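Local coordinates for protein 2-dehydro-3-deoxy-d-gluconate/2-dehydro-3-deoxy-phosphogluconate aldolase (Picrophilus torridus, PDB 4UXD) that is an aldolase of the dihydrodipicolinate synthetase family, built as a (beta/alpha)8 barrel and assembled from four chains, at residues 210-215 and 232-237; 186-191 and 216-221; 33-38 and 80-85; 84-87 and 93-96. One frame throughout, in Å; residues are numbered along the deposited sequence.

Contact 1 of 4, residues 210-215 and 232-237; sequences DLLFTS and DGIVRL
The packing of 232-237 against 210-215 rests on I234 and L237, which both meet the isobutyl branch of L212. At the start of the second segment, D232 precedes helix 233-240, and its backbone O receives R236 N at 3.0 Å. Its OD2 also lies 3.5 Å from R236 NE in a salt bridge at the edge of the guanidinium, within 232-237. I234 makes the first contact across the gap: its CA-CB bond does not aim at the partner helix, but CD1 swings in to 3.6 Å from L212 CD2. I234 CG2 backs this up at 3.8 Å from the same L212 CD2, so two methyls of one isoleucine meet it from the same side. R236 takes no part in the contact; its NH2 forms a salt bridge with D255 of helix 245-264. L237, one turn beyond I234, points directly at L212; with CG anti to its backbone N (chi1 -177°), it lays CD2 3.7 Å from L212 CD2 and 3.9 Å from L212 CG. The L212 and L237 side chains run past each other in opposite directions. I28 of strand 27-31 touches L212 and I234, while E252 touches L212 and L237 and accepts a bond from F213 N. Here the outer helices that follow strands 203-206 and 222-224 of the (beta/alpha)8 barrel adjoin through apolar side chains, L212 meeting I234 and L237 one turn apart.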
loop_
_atom_site.group_PDB
_atom_site.type_symbol
_atom_site.label_atom_id
_atom_site.label_comp_id
_atom_site.label_asym_id
_atom_site.label_seq_id
_atom_site.Cartn_x
_atom_site.Cartn_y
_atom_site.Cartn_z
ATOM N N ASP A 210 -19.130 -9.588 -10.283
ATOM C CA ASP A 210 -18.806 -9.206 -11.654
ATOM C C ASP A 210 -17.771 -10.139 -12.289
ATOM O O ASP A 210 -17.604 -10.149 -13.507
ATOM C CB ASP A 210 -18.333 -7.749 -11.717
ATOM C CG ASP A 210 -17.339 -7.397 -10.643
ATOM O OD1 ASP A 210 -17.309 -8.066 -9.583
ATOM O OD2 ASP A 210 -16.593 -6.417 -10.871
ATOM N N LEU A 211 -17.110 -10.952 -11.470
ATOM C CA LEU A 211 -16.057 -11.829 -11.944
ATOM C C LEU A 211 -16.524 -13.274 -12.158
ATOM O O LEU A 211 -15.740 -14.138 -12.597
ATOM C CB LEU A 211 -14.888 -11.812 -10.966
ATOM C CG LEU A 211 -14.210 -10.476 -10.668
ATOM C CD1 LEU A 211 -12.878 -10.764 -9.991
ATOM C CD2 LEU A 211 -13.996 -9.618 -11.894
ATOM N N LEU A 212 -17.794 -13.532 -11.874
ATOM C CA LEU A 212 -18.339 -14.886 -11.941
ATOM C C LEU A 212 -18.148 -15.536 -13.312
ATOM O O LEU A 212 -17.749 -16.695 -13.405
ATOM C CB LEU A 212 -19.831 -14.876 -11.582
ATOM C CG LEU A 212 -20.519 -16.245 -11.535
ATOM C CD1 LEU A 212 -19.777 -17.234 -10.612
ATOM C CD2 LEU A 212 -21.963 -16.087 -11.079
ATOM N N PHE A 213 -18.424 -14.794 -14.380
ATOM C CA PHE A 213 -18.340 -15.389 -15.708
ATOM C C PHE A 213 -16.901 -15.804 -16.032
ATOM O O PHE A 213 -16.657 -16.942 -16.425
ATOM C CB PHE A 213 -18.874 -14.435 -16.773
ATOM C CG PHE A 213 -18.883 -15.029 -18.147
ATOM C CD1 PHE A 213 -19.880 -15.914 -18.527
ATOM C CD2 PHE A 213 -17.888 -14.714 -19.056
ATOM C CE1 PHE A 213 -19.886 -16.472 -19.797
ATOM C CE2 PHE A 213 -17.893 -15.264 -20.319
ATOM C CZ PHE A 213 -18.890 -16.148 -20.691
ATOM N N THR A 214 -15.950 -14.896 -15.843
ATOM C CA THR A 214 -14.534 -15.237 -15.974
ATOM C C THR A 214 -14.175 -16.452 -15.101
ATOM O O THR A 214 -13.458 -17.350 -15.542
ATOM C CB THR A 214 -13.630 -14.027 -15.598
ATOM O OG1 THR A 214 -13.863 -12.949 -16.513
ATOM C CG2 THR A 214 -12.133 -14.397 -15.617
ATOM N N SER A 215 -14.694 -16.489 -13.874
ATOM C CA SER A 215 -14.336 -17.545 -12.936
ATOM C C SER A 215 -14.890 -18.896 -13.379
ATOM O O SER A 215 -14.220 -19.925 -13.246
ATOM C CB SER A 215 -14.835 -17.217 -11.529
ATOM O OG SER A 215 -14.316 -15.989 -11.070
ATOM N N ASP A 232 -31.855 -11.509 -8.945
ATOM C CA ASP A 232 -31.701 -12.863 -9.464
ATOM C C ASP A 232 -30.649 -12.939 -10.589
ATOM O O ASP A 232 -30.356 -14.029 -11.102
ATOM C CB ASP A 232 -33.048 -13.376 -9.981
ATOM C CG ASP A 232 -33.557 -12.573 -11.181
ATOM O OD1 ASP A 232 -33.152 -11.397 -11.335
ATOM O OD2 ASP A 232 -34.361 -13.113 -11.970
ATOM N N GLY A 233 -30.105 -11.783 -10.971
ATOM C CA GLY A 233 -29.142 -11.685 -12.062
ATOM C C GLY A 233 -28.047 -12.736 -12.041
ATOM O O GLY A 233 -27.856 -13.466 -13.010
ATOM N N ILE A 234 -27.336 -12.827 -10.925
ATOM C CA ILE A 234 -26.290 -13.826 -10.772
ATOM C C ILE A 234 -26.797 -15.248 -10.975
ATOM O O ILE A 234 -26.070 -16.079 -11.511
ATOM C CB ILE A 234 -25.625 -13.725 -9.383
ATOM C CG1 ILE A 234 -24.593 -12.598 -9.381
ATOM C CG2 ILE A 234 -24.952 -15.052 -8.964
ATOM C CD1 ILE A 234 -23.385 -12.849 -10.268
ATOM N N VAL A 235 -28.021 -15.547 -10.555
ATOM C CA VAL A 235 -28.504 -16.929 -10.644
ATOM C C VAL A 235 -28.907 -17.323 -12.077
ATOM O O VAL A 235 -28.608 -18.442 -12.522
ATOM C CB VAL A 235 -29.682 -17.174 -9.701
ATOM C CG1 VAL A 235 -30.178 -18.625 -9.826
ATOM C CG2 VAL A 235 -29.263 -16.884 -8.280
ATOM N N ARG A 236 -29.584 -16.418 -12.783
ATOM C CA ARG A 236 -29.843 -16.599 -14.210
ATOM C C ARG A 236 -28.530 -16.889 -14.924
ATOM O O ARG A 236 -28.417 -17.870 -15.654
ATOM C CB ARG A 236 -30.518 -15.361 -14.824
ATOM C CG ARG A 236 -31.874 -15.025 -14.204
ATOM C CD ARG A 236 -32.654 -13.987 -15.000
ATOM N NE ARG A 236 -32.255 -12.622 -14.685
ATOM C CZ ARG A 236 -31.544 -11.818 -15.476
ATOM N NH1 ARG A 236 -31.127 -12.219 -16.676
ATOM N NH2 ARG A 236 -31.252 -10.587 -15.058
ATOM N N LEU A 237 -27.540 -16.034 -14.683
ATOM C CA LEU A 237 -26.216 -16.170 -15.281
ATOM C C LEU A 237 -25.672 -17.584 -15.163
ATOM O O LEU A 237 -25.296 -18.196 -16.164
ATOM C CB LEU A 237 -25.244 -15.191 -14.628
ATOM C CG LEU A 237 -23.822 -15.145 -15.182
ATOM C CD1 LEU A 237 -23.221 -13.802 -14.857
ATOM C CD2 LEU A 237 -22.915 -16.255 -14.641
#

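Contact 2 of 4, residues 186-191 and 216-221; sequences ADIRGF and LELGAS
F191 and I188 of helix 188-195 pack on A220 and L218, at the end of helix 212-217, where two neighbouring outer helices of the (beta/alpha)8 barrel meet. From CB, which is still 7.9 Å from A220 CB, the phenylalanine heads toward the other segment with CG anti to the backbone N (chi1 -171°). CG has closed the gap to A220 CB to 6.5 Å, and the far rim of the ring completes the approach. CE2 comes to 4.1 Å from A220 CB and also packs on S215 OG. At the tip, F191 CZ stands 3.9 Å from A220 CB, which lies in the ring plane, so the methyl meets an edge and not a face. V204 and Q206 of strand 203-206 also touch this ring. Alongside, I188 CD1 and L218 CD1 meet at 3.9 Å, their side chains crossing at about a right angle. After L218 the helix ends in a Schellman motif at G219 (positive phi), after which A220 points its CB at the F191 ring edge. L218 also packs on T214 of the second subunit. Helix 188-195 is capped at its start: D187, the N-cap residue, takes G190 N on OD1 at 2.6 Å, with an N-H...O angle of 156°.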
loop_
_atom_site.group_PDB
_atom_site.type_symbol
_atom_site.label_atom_id
_atom_site.label_comp_id
_atom_site.label_asym_id
_atom_site.label_seq_id
_atom_site.Cartn_x
_atom_site.Cartn_y
_atom_site.Cartn_z
ATOM N N ALA A 186 -10.523 -10.424 -5.656
ATOM C CA ALA A 186 -10.690 -9.807 -6.982
ATOM C C ALA A 186 -9.371 -9.788 -7.772
ATOM O O ALA A 186 -9.238 -9.055 -8.750
ATOM C CB ALA A 186 -11.257 -8.373 -6.857
ATOM N N ASP A 187 -8.412 -10.590 -7.317
ATOM C CA ASP A 187 -7.111 -10.749 -7.952
ATOM C C ASP A 187 -7.117 -11.988 -8.843
ATOM O O ASP A 187 -7.084 -13.120 -8.355
ATOM C CB ASP A 187 -6.013 -10.878 -6.892
ATOM C CG ASP A 187 -4.626 -10.975 -7.498
ATOM O OD1 ASP A 187 -4.263 -12.047 -8.025
ATOM O OD2 ASP A 187 -3.897 -9.967 -7.445
ATOM N N ILE A 188 -7.147 -11.795 -10.148
ATOM C CA ILE A 188 -7.406 -12.922 -11.005
ATOM C C ILE A 188 -6.269 -13.958 -10.978
ATOM O O ILE A 188 -6.552 -15.160 -10.914
ATOM C CB ILE A 188 -7.702 -12.454 -12.438
ATOM C CG1 ILE A 188 -8.229 -13.623 -13.275
ATOM C CG2 ILE A 188 -6.491 -11.767 -13.061
ATOM C CD1 ILE A 188 -9.588 -14.114 -12.791
ATOM N N ARG A 189 -5.007 -13.525 -10.986
ATOM C CA ARG A 189 -3.881 -14.470 -10.866
ATOM C C ARG A 189 -3.957 -15.303 -9.591
ATOM O O ARG A 189 -3.752 -16.522 -9.615
ATOM C CB ARG A 189 -2.554 -13.745 -10.867
ATOM C CG ARG A 189 -2.090 -13.320 -12.221
ATOM C CD ARG A 189 -1.513 -11.938 -12.134
ATOM N NE ARG A 189 -0.366 -11.754 -13.001
ATOM C CZ ARG A 189 0.539 -10.800 -12.813
ATOM N NH1 ARG A 189 0.414 -9.964 -11.787
ATOM N NH2 ARG A 189 1.559 -10.681 -13.644
ATOM N N GLY A 190 -4.231 -14.619 -8.482
ATOM C CA GLY A 190 -4.365 -15.260 -7.187
ATOM C C GLY A 190 -5.487 -16.285 -7.188
ATOM O O GLY A 190 -5.352 -17.368 -6.615
ATOM N N PHE A 191 -6.590 -15.941 -7.843
ATOM C CA PHE A 191 -7.723 -16.838 -7.948
ATOM C C PHE A 191 -7.361 -18.086 -8.757
ATOM O O PHE A 191 -7.784 -19.192 -8.430
ATOM C CB PHE A 191 -8.918 -16.131 -8.590
ATOM C CG PHE A 191 -10.186 -16.936 -8.544
ATOM C CD1 PHE A 191 -10.883 -17.081 -7.356
ATOM C CD2 PHE A 191 -10.677 -17.557 -9.683
ATOM C CE1 PHE A 191 -12.043 -17.826 -7.311
ATOM C CE2 PHE A 191 -11.839 -18.309 -9.640
ATOM C CZ PHE A 191 -12.521 -18.445 -8.457
ATOM N N LEU A 216 -16.109 -18.903 -13.900
ATOM C CA LEU A 216 -16.667 -20.139 -14.433
ATOM C C LEU A 216 -15.822 -20.589 -15.634
ATOM O O LEU A 216 -15.493 -21.769 -15.766
ATOM C CB LEU A 216 -18.143 -19.971 -14.840
ATOM C CG LEU A 216 -19.182 -19.629 -13.768
ATOM C CD1 LEU A 216 -20.609 -19.773 -14.324
ATOM C CD2 LEU A 216 -19.014 -20.461 -12.497
ATOM N N GLU A 217 -15.450 -19.648 -16.498
ATOM C CA GLU A 217 -14.655 -19.994 -17.684
ATOM C C GLU A 217 -13.375 -20.711 -17.294
ATOM O O GLU A 217 -12.898 -21.565 -18.020
ATOM C CB GLU A 217 -14.306 -18.755 -18.493
ATOM C CG GLU A 217 -15.366 -18.279 -19.446
ATOM C CD GLU A 217 -14.868 -17.102 -20.270
ATOM O OE1 GLU A 217 -13.748 -16.617 -19.985
ATOM O OE2 GLU A 217 -15.572 -16.678 -21.213
ATOM N N LEU A 218 -12.837 -20.346 -16.133
ATOM C CA LEU A 218 -11.581 -20.882 -15.634
ATOM C C LEU A 218 -11.750 -22.110 -14.729
ATOM O O LEU A 218 -10.763 -22.632 -14.202
ATOM C CB LEU A 218 -10.838 -19.783 -14.869
ATOM C CG LEU A 218 -10.363 -18.588 -15.683
ATOM C CD1 LEU A 218 -9.832 -17.478 -14.796
ATOM C CD2 LEU A 218 -9.292 -19.031 -16.662
ATOM N N GLY A 219 -12.993 -22.547 -14.524
ATOM C CA GLY A 219 -13.258 -23.739 -13.749
ATOM C C GLY A 219 -13.780 -23.538 -12.325
ATOM O O GLY A 219 -13.779 -24.490 -11.544
ATOM N N ALA A 220 -14.236 -22.336 -11.971
ATOM C CA ALA A 220 -14.781 -22.123 -10.618
ATOM C C ALA A 220 -16.013 -22.988 -10.341
ATOM O O ALA A 220 -16.872 -23.170 -11.212
ATOM C CB ALA A 220 -15.136 -20.664 -10.405
ATOM N N SER A 221 -16.117 -23.488 -9.111
ATOM C CA SER A 221 -17.277 -24.286 -8.711
ATOM C C SER A 221 -18.551 -23.441 -8.622
ATOM O O SER A 221 -19.652 -23.983 -8.570
ATOM C CB SER A 221 -17.018 -24.978 -7.373
ATOM O OG SER A 221 -15.713 -25.518 -7.335
#

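Contact 3 of 4, residues 33-38 and 80-85; sequences ITPLDA and KDFLKF
T34 sets its methyl on the ring of F82, and this is the tight part of the contact. T34 CG2 lies 4.0 Å from the ring centroid and 22° off the normal, a CH-pi geometry. That tilt places the methyl toward the rim, nearest F82 CE1 at 3.7 Å. The threonine is turned with CG2 anti to its backbone N, and OG1 is thereby left to bond G69 O, on the loop after strand 61-63. Thus one branch is held by a polar partner while the other lies on the aromatic face. The fit slackens around this point: I33 O is 4.2 Å from F82 CZ, and P35 CD is 4.5 Å from F82 CE1, both approaching obliquely. T47 of helix 44-56 touches both P35 and F82. Beyond P35 the chain departs from the helix, with D37 bonding H39 N and N41 N through OD1, and A38 exposed. On the helix, D81 and K84 are exposed and take no part in this contact, and K80 reaches E108. The contact therefore joins the loop after the barrel strand 27-31 to helix 76-88, a loop-on-helix packing at the rim of the (beta/alpha)8 barrel.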
loop_
_atom_site.group_PDB
_atom_site.type_symbol
_atom_site.label_atom_id
_atom_site.label_comp_id
_atom_site.label_asym_id
_atom_site.label_seq_id
_atom_site.Cartn_x
_atom_site.Cartn_y
_atom_site.Cartn_z
ATOM N N ILE A 33 -27.228 -10.647 3.964
ATOM C CA ILE A 33 -27.251 -9.522 4.885
ATOM C C ILE A 33 -27.964 -9.973 6.149
ATOM O O ILE A 33 -28.752 -10.917 6.133
ATOM C CB ILE A 33 -27.961 -8.283 4.309
ATOM C CG1 ILE A 33 -29.397 -8.629 3.905
ATOM C CG2 ILE A 33 -27.178 -7.724 3.127
ATOM C CD1 ILE A 33 -30.250 -7.424 3.611
ATOM N N THR A 34 -27.686 -9.288 7.243
ATOM C CA THR A 34 -28.446 -9.463 8.472
ATOM C C THR A 34 -29.451 -8.308 8.629
ATOM O O THR A 34 -29.076 -7.244 9.129
ATOM C CB THR A 34 -27.500 -9.504 9.669
ATOM O OG1 THR A 34 -26.425 -10.399 9.380
ATOM C CG2 THR A 34 -28.221 -9.946 10.927
ATOM N N PRO A 35 -30.720 -8.503 8.202
ATOM C CA PRO A 35 -31.672 -7.381 8.232
ATOM C C PRO A 35 -31.834 -6.770 9.626
ATOM O O PRO A 35 -31.846 -7.513 10.610
ATOM C CB PRO A 35 -32.982 -8.018 7.755
ATOM C CG PRO A 35 -32.567 -9.188 6.951
ATOM C CD PRO A 35 -31.343 -9.719 7.657
ATOM N N LEU A 36 -31.925 -5.440 9.691
ATOM C CA LEU A 36 -32.019 -4.719 10.959
ATOM C C LEU A 36 -33.242 -3.791 11.035
ATOM O O LEU A 36 -33.657 -3.173 10.042
ATOM C CB LEU A 36 -30.755 -3.884 11.204
ATOM C CG LEU A 36 -29.377 -4.552 11.143
ATOM C CD1 LEU A 36 -28.284 -3.475 11.239
ATOM C CD2 LEU A 36 -29.206 -5.607 12.245
ATOM N N ASP A 37 -33.796 -3.686 12.237
ATOM C CA ASP A 37 -34.900 -2.778 12.491
ATOM C C ASP A 37 -34.390 -1.341 12.593
ATOM O O ASP A 37 -33.200 -1.093 12.468
ATOM C CB ASP A 37 -35.650 -3.189 13.767
ATOM C CG ASP A 37 -34.780 -3.134 15.027
ATOM O OD1 ASP A 37 -33.905 -2.253 15.154
ATOM O OD2 ASP A 37 -34.994 -3.978 15.921
ATOM N N ALA A 38 -35.290 -0.402 12.845
ATOM C CA ALA A 38 -34.909 0.991 13.051
ATOM C C ALA A 38 -33.954 1.201 14.244
ATOM O O ALA A 38 -33.398 2.283 14.393
ATOM C CB ALA A 38 -36.162 1.844 13.230
ATOM N N LYS A 80 -25.203 -16.723 17.353
ATOM C CA LYS A 80 -25.769 -18.045 17.580
ATOM C C LYS A 80 -27.255 -18.010 17.269
ATOM O O LYS A 80 -27.785 -18.890 16.588
ATOM C CB LYS A 80 -25.553 -18.501 19.007
ATOM C CG LYS A 80 -24.157 -18.947 19.347
ATOM C CD LYS A 80 -24.136 -19.452 20.781
ATOM C CE LYS A 80 -22.755 -19.402 21.390
ATOM N NZ LYS A 80 -22.816 -19.607 22.862
ATOM N N ASP A 81 -27.922 -16.968 17.755
ATOM C CA ASP A 81 -29.364 -16.867 17.598
ATOM C C ASP A 81 -29.731 -16.778 16.120
ATOM O O ASP A 81 -30.658 -17.450 15.673
ATOM C CB ASP A 81 -29.913 -15.668 18.380
ATOM C CG ASP A 81 -29.926 -15.910 19.894
ATOM O OD1 ASP A 81 -29.877 -17.093 20.332
ATOM O OD2 ASP A 81 -29.985 -14.910 20.642
ATOM N N PHE A 82 -28.979 -15.993 15.349
ATOM C CA PHE A 82 -29.292 -15.810 13.924
ATOM C C PHE A 82 -29.085 -17.100 13.108
ATOM O O PHE A 82 -29.896 -17.437 12.249
ATOM C CB PHE A 82 -28.447 -14.682 13.360
ATOM C CG PHE A 82 -28.825 -14.258 11.976
ATOM C CD1 PHE A 82 -29.917 -13.430 11.761
ATOM C CD2 PHE A 82 -28.058 -14.642 10.891
ATOM C CE1 PHE A 82 -30.250 -13.013 10.486
ATOM C CE2 PHE A 82 -28.383 -14.223 9.611
ATOM C CZ PHE A 82 -29.479 -13.408 9.408
ATOM N N LEU A 83 -28.001 -17.818 13.376
ATOM C CA LEU A 83 -27.765 -19.095 12.711
ATOM C C LEU A 83 -28.925 -20.057 13.007
ATOM O O LEU A 83 -29.339 -20.835 12.150
ATOM C CB LEU A 83 -26.437 -19.709 13.160
ATOM C CG LEU A 83 -25.155 -18.923 12.880
ATOM C CD1 LEU A 83 -23.939 -19.763 13.237
ATOM C CD2 LEU A 83 -25.066 -18.460 11.431
ATOM N N LYS A 84 -29.455 -19.996 14.225
ATOM C CA LYS A 84 -30.575 -20.838 14.582
ATOM C C LYS A 84 -31.810 -20.464 13.760
ATOM O O LYS A 84 -32.475 -21.328 13.195
ATOM C CB LYS A 84 -30.871 -20.729 16.079
ATOM C CG LYS A 84 -31.392 -22.020 16.704
ATOM C CD LYS A 84 -31.642 -21.869 18.188
ATOM C CE LYS A 84 -32.888 -21.029 18.454
ATOM N NZ LYS A 84 -33.252 -20.964 19.901
ATOM N N PHE A 85 -32.108 -19.178 13.676
ATOM C CA PHE A 85 -33.298 -18.744 12.971
ATOM C C PHE A 85 -33.232 -19.223 11.538
ATOM O O PHE A 85 -34.145 -19.885 11.048
ATOM C CB PHE A 85 -33.450 -17.226 13.024
ATOM C CG PHE A 85 -34.680 -16.710 12.317
ATOM C CD1 PHE A 85 -35.922 -16.732 12.945
ATOM C CD2 PHE A 85 -34.596 -16.187 11.035
ATOM C CE1 PHE A 85 -37.064 -16.247 12.295
ATOM C CE2 PHE A 85 -35.734 -15.694 10.386
ATOM C CZ PHE A 85 -36.966 -15.736 11.022
#

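Contact 4 of 4, residues 84-87 and 93-96; sequences KFVR and PIMA
Two bends in R87, chi2 71° and chi3 -58°, fold its guanidinium back over the end of I94, whose own chain stays extended (chi2 170°) and pushes CD1 up to the helix. The methyl sits in the angle between the helix backbone and the folded-back guanidinium: I94 CD1 is 3.4 Å from R87 CA and 3.5 Å from R87 CZ. It stands over the centre of one guanidinium face, 3.4 Å above the plane, with I94 CG1 following at 4.0 Å from R87 NH2. V86, one residue earlier on helix 76-88, adds its CG1 at 3.8 Å from I94 CD1, its side chain inclined to that of the isoleucine; V86 also touches L62 of strand 61-63. The two segments join the end of this helix to the start of strand 95-97, across the short turn between them. The two terminal nitrogens, NH1 and NH2, are bound beyond the two segments. E119 OE1 also accepts I94 N. The chemistry therefore divides the arginine: NH2 holds the turn through S90 O and K92 O, NH1 links it to G117 O and in a salt bridge to E119, which probably balances its charge, while its flat face acts as an apolar surface for the I94 methyl.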
loop_
_atom_site.group_PDB
_atom_site.type_symbol
_atom_site.label_atom_id
_atom_site.label_comp_id
_atom_site.label_asym_id
_atom_site.label_seq_id
_atom_site.Cartn_x
_atom_site.Cartn_y
_atom_site.Cartn_z
ATOM N N LYS A 84 -29.455 -19.996 14.225
ATOM C CA LYS A 84 -30.575 -20.838 14.582
ATOM C C LYS A 84 -31.810 -20.464 13.760
ATOM O O LYS A 84 -32.475 -21.328 13.195
ATOM C CB LYS A 84 -30.871 -20.729 16.079
ATOM C CG LYS A 84 -31.392 -22.020 16.704
ATOM C CD LYS A 84 -31.642 -21.869 18.188
ATOM C CE LYS A 84 -32.888 -21.029 18.454
ATOM N NZ LYS A 84 -33.252 -20.964 19.901
ATOM N N PHE A 85 -32.108 -19.178 13.676
ATOM C CA PHE A 85 -33.298 -18.744 12.971
ATOM C C PHE A 85 -33.232 -19.223 11.538
ATOM O O PHE A 85 -34.145 -19.885 11.048
ATOM C CB PHE A 85 -33.450 -17.226 13.024
ATOM C CG PHE A 85 -34.680 -16.710 12.317
ATOM C CD1 PHE A 85 -35.922 -16.732 12.945
ATOM C CD2 PHE A 85 -34.596 -16.187 11.035
ATOM C CE1 PHE A 85 -37.064 -16.247 12.295
ATOM C CE2 PHE A 85 -35.734 -15.694 10.386
ATOM C CZ PHE A 85 -36.966 -15.736 11.022
ATOM N N VAL A 86 -32.119 -18.924 10.884
ATOM C CA VAL A 86 -31.944 -19.269 9.485
ATOM C C VAL A 86 -32.040 -20.778 9.282
ATOM O O VAL A 86 -32.655 -21.232 8.318
ATOM C CB VAL A 86 -30.599 -18.736 8.972
ATOM C CG1 VAL A 86 -30.299 -19.241 7.573
ATOM C CG2 VAL A 86 -30.616 -17.212 9.022
ATOM N N ARG A 87 -31.436 -21.545 10.186
ATOM C CA ARG A 87 -31.489 -23.000 10.098
ATOM C C ARG A 87 -32.906 -23.499 10.311
ATOM O O ARG A 87 -33.275 -24.539 9.781
ATOM C CB ARG A 87 -30.541 -23.661 11.117
ATOM C CG ARG A 87 -30.749 -25.179 11.335
ATOM C CD ARG A 87 -30.310 -26.079 10.161
ATOM N NE ARG A 87 -30.980 -25.786 8.892
ATOM C CZ ARG A 87 -30.546 -26.193 7.702
ATOM N NH1 ARG A 87 -29.447 -26.932 7.594
ATOM N NH2 ARG A 87 -31.206 -25.853 6.609
ATOM N N PRO A 93 -29.391 -25.886 2.172
ATOM C CA PRO A 93 -28.137 -26.167 2.875
ATOM C C PRO A 93 -27.408 -24.863 3.263
ATOM O O PRO A 93 -27.321 -23.919 2.472
ATOM C CB PRO A 93 -27.343 -26.987 1.855
ATOM C CG PRO A 93 -27.903 -26.606 0.528
ATOM C CD PRO A 93 -29.364 -26.340 0.771
ATOM N N ILE A 94 -26.898 -24.828 4.487
ATOM C CA ILE A 94 -26.344 -23.616 5.078
ATOM C C ILE A 94 -24.837 -23.740 5.235
ATOM O O ILE A 94 -24.326 -24.804 5.611
ATOM C CB ILE A 94 -27.001 -23.318 6.463
ATOM C CG1 ILE A 94 -28.478 -22.994 6.277
ATOM C CG2 ILE A 94 -26.321 -22.143 7.172
ATOM C CD1 ILE A 94 -29.270 -22.919 7.547
ATOM N N MET A 95 -24.139 -22.654 4.906
ATOM C CA MET A 95 -22.732 -22.467 5.265
ATOM C C MET A 95 -22.656 -21.382 6.322
ATOM O O MET A 95 -22.891 -20.219 6.026
ATOM C CB MET A 95 -21.890 -22.044 4.068
ATOM C CG MET A 95 -22.099 -22.834 2.809
ATOM S SD MET A 95 -21.109 -22.113 1.484
ATOM C CE MET A 95 -21.199 -23.407 0.242
ATOM N N ALA A 96 -22.333 -21.743 7.551
ATOM C CA ALA A 96 -22.342 -20.766 8.634
ATOM C C ALA A 96 -21.038 -19.979 8.690
ATOM O O ALA A 96 -19.952 -20.554 8.766
ATOM C CB ALA A 96 -22.594 -21.457 9.966
#

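Overall arrangement
From the N terminus, contact 3 closes a long loop from the segment after strand 27-31 to helix 76-88. Contact 4 begins on that same helix, sharing K84 and F85, and closes the short turn into strand 95-97; L83 CD1 and A96 CB join the two at 3.9 Å. Contacts 2 and 1 cross later: contact 2 closes the 24-residue connection from helix 188-195 past strand 203-206 to the end of helix 212-217, and contact 1 the 16-residue one from helix 212-217 past strand 222-224 to helix 233-240. Helix 212-217 serves both because 210-215 and 216-221 lie on it, and a probable hydrogen bond links S215 O to A220 N at 2.7 Å. Both touch the second subunit.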